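Local coordinates for metal-dependent hydrolase (Lactobacillus plantarum, PDB 2F6K), which probably catalyses decarboxylation of aminocarboxymuconate semialdehyde, as a manganese-binding member of the amidohydrolase family, at residues Q38-F43 / S50-S55; L130-P135 / A149-H154; H191-E194 / K200-I203. All coordinates share one frame; numbering follows the deposited sequence.

In the fold
All three contacts join strands of the parallel barrel sheet to the elements packed round its outside. Interactions 2 and 3 are close neighbours, their centres 8 Å apart: strands 150-154 and 200-203 are adjacent and share backbone bonds, among them Val151 N to Lys200 O at 2.8 Å and Ala149 O to Lys200 N at 2.9 Å. Their aromatic residues also meet, Phe132 CE2 lying 3.9 Å from Phe192 CE2. Interaction 1 sits across the chain's centre, about 24 Å and 27 Å from interactions 2 and 3, centre to centre. The metal site lies nearest to interaction 2, whose His154 binds manganese; the side chain of Leu54 in interaction 1 is about 11 Å from the ion.

Interaction 1: Q38-F43 / S50-S55; sequences QLTLNF and SYSILS
Thr40, on the inner side of helix 37-46, faces Ser52 and Leu54 of strand 49-55, and its side chain carries the helix's half of the contact. Its CB points toward the strand and then forks. With OG1 lying beside the backbone N (chi1 -65°), the methyl CG2 is the branch sent forward. CG2 comes to 4.3 Å from Leu54 CD2 and to 4.4 Å from Ser52 OG, so the one methyl spans two residues that, being two apart in a strand, project from the same side of it. The other branch, OG1, hydrogen-bonds to the indole NE1 of Trp35, which gives this buried hydroxyl a partner just before the helix begins. With the CA atoms of Thr40 and Ser52 8.6 Å apart, a threonine opposite a serine gives only a light touch, and Leu54 supplies the longer apolar branch. Leu91 of the next strand, 91-95, also packs against both Ser52 and Leu54. The helix leads directly into the strand it packs on, as a helix-to-strand step of the TIM barrel. No hydrogen bond crosses between the two segments: what joins them is light van der Waals contact, which sets no direction.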
# COMPACT_ATOMS: atom_id res chain seq x y z
N GLN A 38 4.72 40.11 -1.26
CA GLN A 38 3.69 41.14 -1.39
C GLN A 38 2.24 40.64 -1.36
O GLN A 38 1.33 41.37 -0.93
CB GLN A 38 3.89 41.94 -2.68
CG GLN A 38 5.14 42.78 -2.69
CD GLN A 38 5.28 43.70 -1.48
OE1 GLN A 38 4.33 44.35 -1.03
NE2 GLN A 38 6.49 43.77 -0.96
N LEU A 39 2.01 39.42 -1.84
CA LEU A 39 0.66 38.87 -1.84
C LEU A 39 0.23 38.67 -0.40
O LEU A 39 -0.87 39.06 -0.02
CB LEU A 39 0.61 37.53 -2.57
CG LEU A 39 -0.80 36.97 -2.78
CD1 LEU A 39 -1.57 37.85 -3.76
CD2 LEU A 39 -0.67 35.55 -3.28
N THR A 40 1.08 38.08 0.43
CA THR A 40 0.74 37.87 1.83
C THR A 40 0.52 39.22 2.54
O THR A 40 -0.46 39.43 3.26
CB THR A 40 1.88 37.13 2.56
OG1 THR A 40 2.01 35.80 2.03
CG2 THR A 40 1.60 37.06 4.07
N LEU A 41 1.47 40.13 2.35
CA LEU A 41 1.40 41.44 2.96
C LEU A 41 0.13 42.22 2.57
O LEU A 41 -0.52 42.84 3.42
CB LEU A 41 2.65 42.24 2.62
CG LEU A 41 3.94 41.77 3.29
CD1 LEU A 41 5.16 42.41 2.62
CD2 LEU A 41 3.89 42.10 4.79
N ASN A 42 -0.22 42.20 1.29
CA ASN A 42 -1.42 42.91 0.84
C ASN A 42 -2.67 42.20 1.42
O ASN A 42 -3.67 42.86 1.76
CB ASN A 42 -1.48 42.93 -0.68
CG ASN A 42 -2.54 43.86 -1.21
OD1 ASN A 42 -2.40 45.07 -1.11
ND2 ASN A 42 -3.62 43.31 -1.77
N PHE A 43 -2.61 40.88 1.55
CA PHE A 43 -3.74 40.15 2.12
C PHE A 43 -3.91 40.58 3.59
O PHE A 43 -5.03 40.71 4.09
CB PHE A 43 -3.52 38.64 2.08
CG PHE A 43 -4.63 37.84 2.73
CD1 PHE A 43 -5.83 37.61 2.05
CD2 PHE A 43 -4.47 37.31 4.01
CE1 PHE A 43 -6.85 36.85 2.64
CE2 PHE A 43 -5.48 36.55 4.60
CZ PHE A 43 -6.68 36.32 3.92
N SER A 50 -2.18 41.93 11.56
CA SER A 50 -0.98 42.70 11.86
C SER A 50 0.27 41.85 11.88
O SER A 50 1.38 42.36 11.78
CB SER A 50 -1.11 43.41 13.21
OG SER A 50 -1.22 42.47 14.27
N TYR A 51 0.11 40.54 12.02
CA TYR A 51 1.28 39.67 12.07
C TYR A 51 0.99 38.26 11.58
O TYR A 51 -0.02 37.65 11.96
CB TYR A 51 1.79 39.62 13.52
CG TYR A 51 3.19 39.08 13.67
CD1 TYR A 51 4.29 39.83 13.25
CD2 TYR A 51 3.43 37.83 14.25
CE1 TYR A 51 5.59 39.36 13.41
CE2 TYR A 51 4.72 37.35 14.43
CZ TYR A 51 5.80 38.12 14.00
OH TYR A 51 7.09 37.67 14.17
N SER A 52 1.89 37.74 10.75
CA SER A 52 1.75 36.39 10.20
C SER A 52 2.97 35.53 10.52
O SER A 52 4.11 35.97 10.32
CB SER A 52 1.58 36.43 8.67
OG SER A 52 0.41 37.11 8.26
N ILE A 53 2.75 34.31 11.00
CA ILE A 53 3.88 33.42 11.27
C ILE A 53 3.97 32.47 10.08
O ILE A 53 3.26 31.48 10.02
CB ILE A 53 3.71 32.59 12.55
CG1 ILE A 53 3.72 33.51 13.78
CG2 ILE A 53 4.85 31.58 12.67
CD1 ILE A 53 2.50 34.37 13.93
N LEU A 54 4.85 32.79 9.14
CA LEU A 54 5.02 31.98 7.94
C LEU A 54 5.60 30.59 8.17
O LEU A 54 6.41 30.36 9.08
CB LEU A 54 5.89 32.74 6.94
CG LEU A 54 5.31 34.07 6.44
CD1 LEU A 54 6.39 34.84 5.72
CD2 LEU A 54 4.11 33.82 5.52
N SER A 55 5.17 29.64 7.34
CA SER A 55 5.65 28.27 7.41
C SER A 55 5.56 27.63 6.03
O SER A 55 4.75 28.04 5.20
CB SER A 55 4.82 27.45 8.40
OG SER A 55 3.55 27.15 7.86

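Interaction 2: L130-P135 / A149-H154; sequences LYFGSP and AIVALH. With MN (manganese (II) ion), chain C.
Phe132 meets Val151 and Leu153, two residues that project from the outer side of strand 150-154. The ring swings toward the strand because CG stands anti to the backbone N (chi1 -158°), and it meets both neighbours at an oblique slant. Leu153 CD2 is 3.6 Å from Phe132 CD2. Further out, Val151 CG1 touches the tip, 4.0 Å from Phe132 CZ and just as near to CE2. Leu153 is extended in its second torsion, with CD1 anti to CA (chi2 -172°), leaving CD2 as the branch that meets the ring. The flat phenyl thus spans a beta-branched and a gamma-branched residue, while Tyr141 meets it edge-to-face and Met187 of helix 171-189 touches it as well. Were Phe132 replaced by an alanine, the Val151 and Leu153 methyls would probably lose their aromatic partner, and a gap would be likely between turn and strand. Strand 150-154 is the fifth of the TIM barrel, and its alternation separates two jobs: Val151 and Leu153 pack outward, whereas His154 turns inward at the strand's C-terminal end, where the amidohydrolase superfamily places a metal-binding histidine. His154 NE2 binds manganese at 2.1 Å, in a site completed by His7, His9, Asp266 and two waters. Phe132 itself occupies the second position of a type II turn from Tyr131 to Ser134, closed by Ser134 N to Tyr131 O at 3.1 Å. Gly133 takes the third position with a positive phi of 103°, where a side chain would press on the preceding carbonyl oxygen.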
# COMPACT_ATOMS: atom_id res chain seq x y z
N LEU A 130 7.48 8.50 7.31
CA LEU A 130 7.95 8.65 8.68
C LEU A 130 6.99 9.63 9.35
O LEU A 130 7.05 10.83 9.10
CB LEU A 130 9.38 9.18 8.73
CG LEU A 130 10.07 9.09 10.10
CD1 LEU A 130 11.54 9.44 9.98
CD2 LEU A 130 9.39 10.01 11.09
N TYR A 131 6.10 9.11 10.20
CA TYR A 131 5.12 9.95 10.88
C TYR A 131 5.71 10.62 12.11
O TYR A 131 6.50 10.01 12.85
CB TYR A 131 3.88 9.13 11.26
CG TYR A 131 2.94 8.90 10.10
CD1 TYR A 131 3.24 7.98 9.10
CD2 TYR A 131 1.80 9.70 9.94
CE1 TYR A 131 2.45 7.87 7.96
CE2 TYR A 131 1.01 9.60 8.80
CZ TYR A 131 1.34 8.69 7.81
OH TYR A 131 0.61 8.64 6.64
N PHE A 132 5.33 11.87 12.35
CA PHE A 132 5.85 12.58 13.49
C PHE A 132 5.48 11.78 14.73
O PHE A 132 4.43 11.14 14.78
CB PHE A 132 5.29 13.98 13.57
CG PHE A 132 6.14 14.92 14.37
CD1 PHE A 132 7.43 15.24 13.95
CD2 PHE A 132 5.65 15.49 15.55
CE1 PHE A 132 8.24 16.10 14.70
CE2 PHE A 132 6.45 16.36 16.30
CZ PHE A 132 7.74 16.66 15.88
N GLY A 133 6.35 11.80 15.73
CA GLY A 133 6.09 11.05 16.94
C GLY A 133 6.94 9.80 16.93
O GLY A 133 7.18 9.19 17.97
N SER A 134 7.41 9.41 15.74
CA SER A 134 8.26 8.23 15.59
C SER A 134 9.56 8.37 16.38
O SER A 134 10.22 9.41 16.33
CB SER A 134 8.56 7.97 14.12
OG SER A 134 9.38 6.83 13.96
N PRO A 135 9.95 7.31 17.11
CA PRO A 135 11.19 7.36 17.90
C PRO A 135 12.45 7.56 17.05
O PRO A 135 13.56 7.72 17.59
CB PRO A 135 11.17 6.04 18.66
CG PRO A 135 10.29 5.15 17.83
CD PRO A 135 9.20 6.08 17.40
N ALA A 149 10.08 24.79 22.57
CA ALA A 149 9.72 25.22 21.23
C ALA A 149 8.27 24.98 20.79
O ALA A 149 7.59 24.05 21.25
CB ALA A 149 10.68 24.57 20.24
N ILE A 150 7.82 25.85 19.90
CA ILE A 150 6.50 25.72 19.31
C ILE A 150 6.71 24.77 18.13
O ILE A 150 7.61 24.98 17.30
CB ILE A 150 6.01 27.08 18.76
CG1 ILE A 150 5.72 28.04 19.92
CG2 ILE A 150 4.77 26.87 17.88
CD1 ILE A 150 5.58 29.48 19.50
N VAL A 151 5.91 23.71 18.05
CA VAL A 151 6.01 22.76 16.96
C VAL A 151 4.65 22.68 16.27
O VAL A 151 3.67 22.20 16.85
CB VAL A 151 6.41 21.37 17.47
CG1 VAL A 151 6.29 20.36 16.36
CG2 VAL A 151 7.84 21.39 17.99
N ALA A 152 4.59 23.18 15.04
CA ALA A 152 3.33 23.16 14.30
C ALA A 152 3.30 22.03 13.28
O ALA A 152 4.12 22.00 12.36
CB ALA A 152 3.12 24.50 13.59
N LEU A 153 2.35 21.11 13.47
CA LEU A 153 2.18 19.99 12.56
C LEU A 153 1.47 20.49 11.31
O LEU A 153 0.61 21.37 11.39
CB LEU A 153 1.31 18.89 13.17
CG LEU A 153 1.66 18.20 14.49
CD1 LEU A 153 0.70 17.03 14.70
CD2 LEU A 153 3.09 17.69 14.45
N HIS A 154 1.84 19.95 10.16
CA HIS A 154 1.14 20.30 8.94
C HIS A 154 0.87 19.00 8.20
O HIS A 154 1.77 18.22 7.92
CB HIS A 154 1.91 21.28 8.05
CG HIS A 154 1.04 21.95 7.04
ND1 HIS A 154 0.47 21.28 5.98
CD2 HIS A 154 0.57 23.22 6.97
CE1 HIS A 154 -0.31 22.10 5.30
NE2 HIS A 154 -0.27 23.29 5.88
MN MN C . -1.66 24.74 5.29
O HOH W 1 -3.31 23.49 5.06
O HOH W 2 -1.25 24.33 3.06

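Interaction 3: H191-E194 / K200-I203; sequences HFFE and KVII
Val201 offers one methyl, CG2, to two consecutive phenylalanines, and this apolar meeting makes up the direct contact. CG2 lies 4.0 Å from Phe192 CE1, approaching that ring obliquely. It is 4.1 Å from Phe193 CE1, where it sits at the ring edge, near the ring's plane. Both rings converge on the methyl although they leave successive residues of the helix, because their first torsions differ: Phe192 carries CG anti to its own backbone nitrogen (chi1 -174°), whereas Phe193 keeps CG beside the nitrogen (chi1 -50°). A compact, beta-branched valine suits the strand conformation and brings a methyl close to the backbone, while the longer phenylalanines bridge the separation of 8.8 Å between the CA atoms of Phe193 and Val201.

Aromatic packing joins the two rings to each other and to their surroundings. Phe192 CD1 stands 4.0 Å above the plane of the Phe193 ring, displaced toward its rim. Phe192 also meets Tyr141 and Tyr196 edge-to-face, and Phe193 packs on Val232 and His235 of helix 229-235.

Backbone hydrogen bonding sets the course of the chain. His191, with a positive phi of 53°, is the C-prime residue of a Schellman motif that ends helix 171-189, in which Phe192 N bonds to Met187 O and His191 N to Leu188 O. The same residue is the N-cap of the short helix 192-195, so one helix ends and the next starts at the same residue. On the strand side, Val201 pairs with Tyr237 on one flank and Ile202 with Val151 and Leu153 on the other. Paired on both flanks and covered on its outer side by the short helix 192-195 and by helix 171-189, strand 200-203 has the setting of an inner-barrel strand beneath the helical layer of a TIM barrel.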
# COMPACT_ATOMS: atom_id res chain seq x y z
N HIS A 191 3.89 8.40 23.92
CA HIS A 191 3.96 9.25 25.09
C HIS A 191 4.69 10.56 24.83
O HIS A 191 5.42 11.06 25.68
CB HIS A 191 4.65 8.49 26.23
CG HIS A 191 4.13 7.10 26.43
ND1 HIS A 191 4.69 6.01 25.80
CD2 HIS A 191 3.08 6.64 27.13
CE1 HIS A 191 4.00 4.92 26.12
NE2 HIS A 191 3.01 5.28 26.93
N PHE A 192 4.48 11.11 23.64
CA PHE A 192 5.14 12.35 23.25
C PHE A 192 4.92 13.51 24.23
O PHE A 192 5.88 14.14 24.68
CB PHE A 192 4.68 12.74 21.84
CG PHE A 192 5.41 13.93 21.28
CD1 PHE A 192 5.09 15.22 21.69
CD2 PHE A 192 6.44 13.75 20.36
CE1 PHE A 192 5.79 16.32 21.18
CE2 PHE A 192 7.14 14.85 19.85
CZ PHE A 192 6.81 16.14 20.26
N PHE A 193 3.66 13.78 24.56
CA PHE A 193 3.33 14.89 25.46
C PHE A 193 3.80 14.68 26.90
O PHE A 193 4.05 15.64 27.64
CB PHE A 193 1.83 15.13 25.40
CG PHE A 193 1.30 15.23 23.99
CD1 PHE A 193 1.53 16.37 23.22
CD2 PHE A 193 0.63 14.15 23.41
CE1 PHE A 193 1.10 16.44 21.90
CE2 PHE A 193 0.20 14.21 22.08
CZ PHE A 193 0.44 15.36 21.32
N GLU A 194 3.93 13.42 27.28
CA GLU A 194 4.38 13.03 28.60
C GLU A 194 5.90 13.20 28.68
O GLU A 194 6.42 13.72 29.66
CB GLU A 194 3.99 11.57 28.82
CG GLU A 194 4.22 10.98 30.19
CD GLU A 194 3.64 9.57 30.28
OE1 GLU A 194 2.41 9.41 30.14
OE2 GLU A 194 4.41 8.60 30.49
N LYS A 200 5.29 23.04 22.70
CA LYS A 200 3.95 23.55 22.50
C LYS A 200 3.55 23.14 21.10
O LYS A 200 3.96 23.75 20.11
CB LYS A 200 3.95 25.07 22.64
CG LYS A 200 4.42 25.53 24.00
CD LYS A 200 4.96 26.95 23.93
CE LYS A 200 5.39 27.41 25.31
NZ LYS A 200 6.24 26.38 25.98
N VAL A 201 2.73 22.09 21.03
CA VAL A 201 2.28 21.54 19.77
C VAL A 201 0.99 22.16 19.23
O VAL A 201 -0.05 22.12 19.88
CB VAL A 201 2.08 20.02 19.91
CG1 VAL A 201 1.55 19.42 18.62
CG2 VAL A 201 3.39 19.38 20.31
N ILE A 202 1.08 22.72 18.04
CA ILE A 202 -0.09 23.30 17.38
C ILE A 202 -0.62 22.27 16.37
O ILE A 202 0.09 21.90 15.43
CB ILE A 202 0.28 24.58 16.59
CG1 ILE A 202 0.85 25.65 17.53
CG2 ILE A 202 -0.95 25.11 15.85
CD1 ILE A 202 1.35 26.91 16.80
N ILE A 203 -1.84 21.79 16.58
CA ILE A 203 -2.45 20.84 15.66
C ILE A 203 -3.38 21.66 14.75
O ILE A 203 -4.32 22.30 15.21
CB ILE A 203 -3.22 19.75 16.43
CG1 ILE A 203 -2.22 18.94 17.26
CG2 ILE A 203 -3.96 18.84 15.46
CD1 ILE A 203 -2.86 17.89 18.14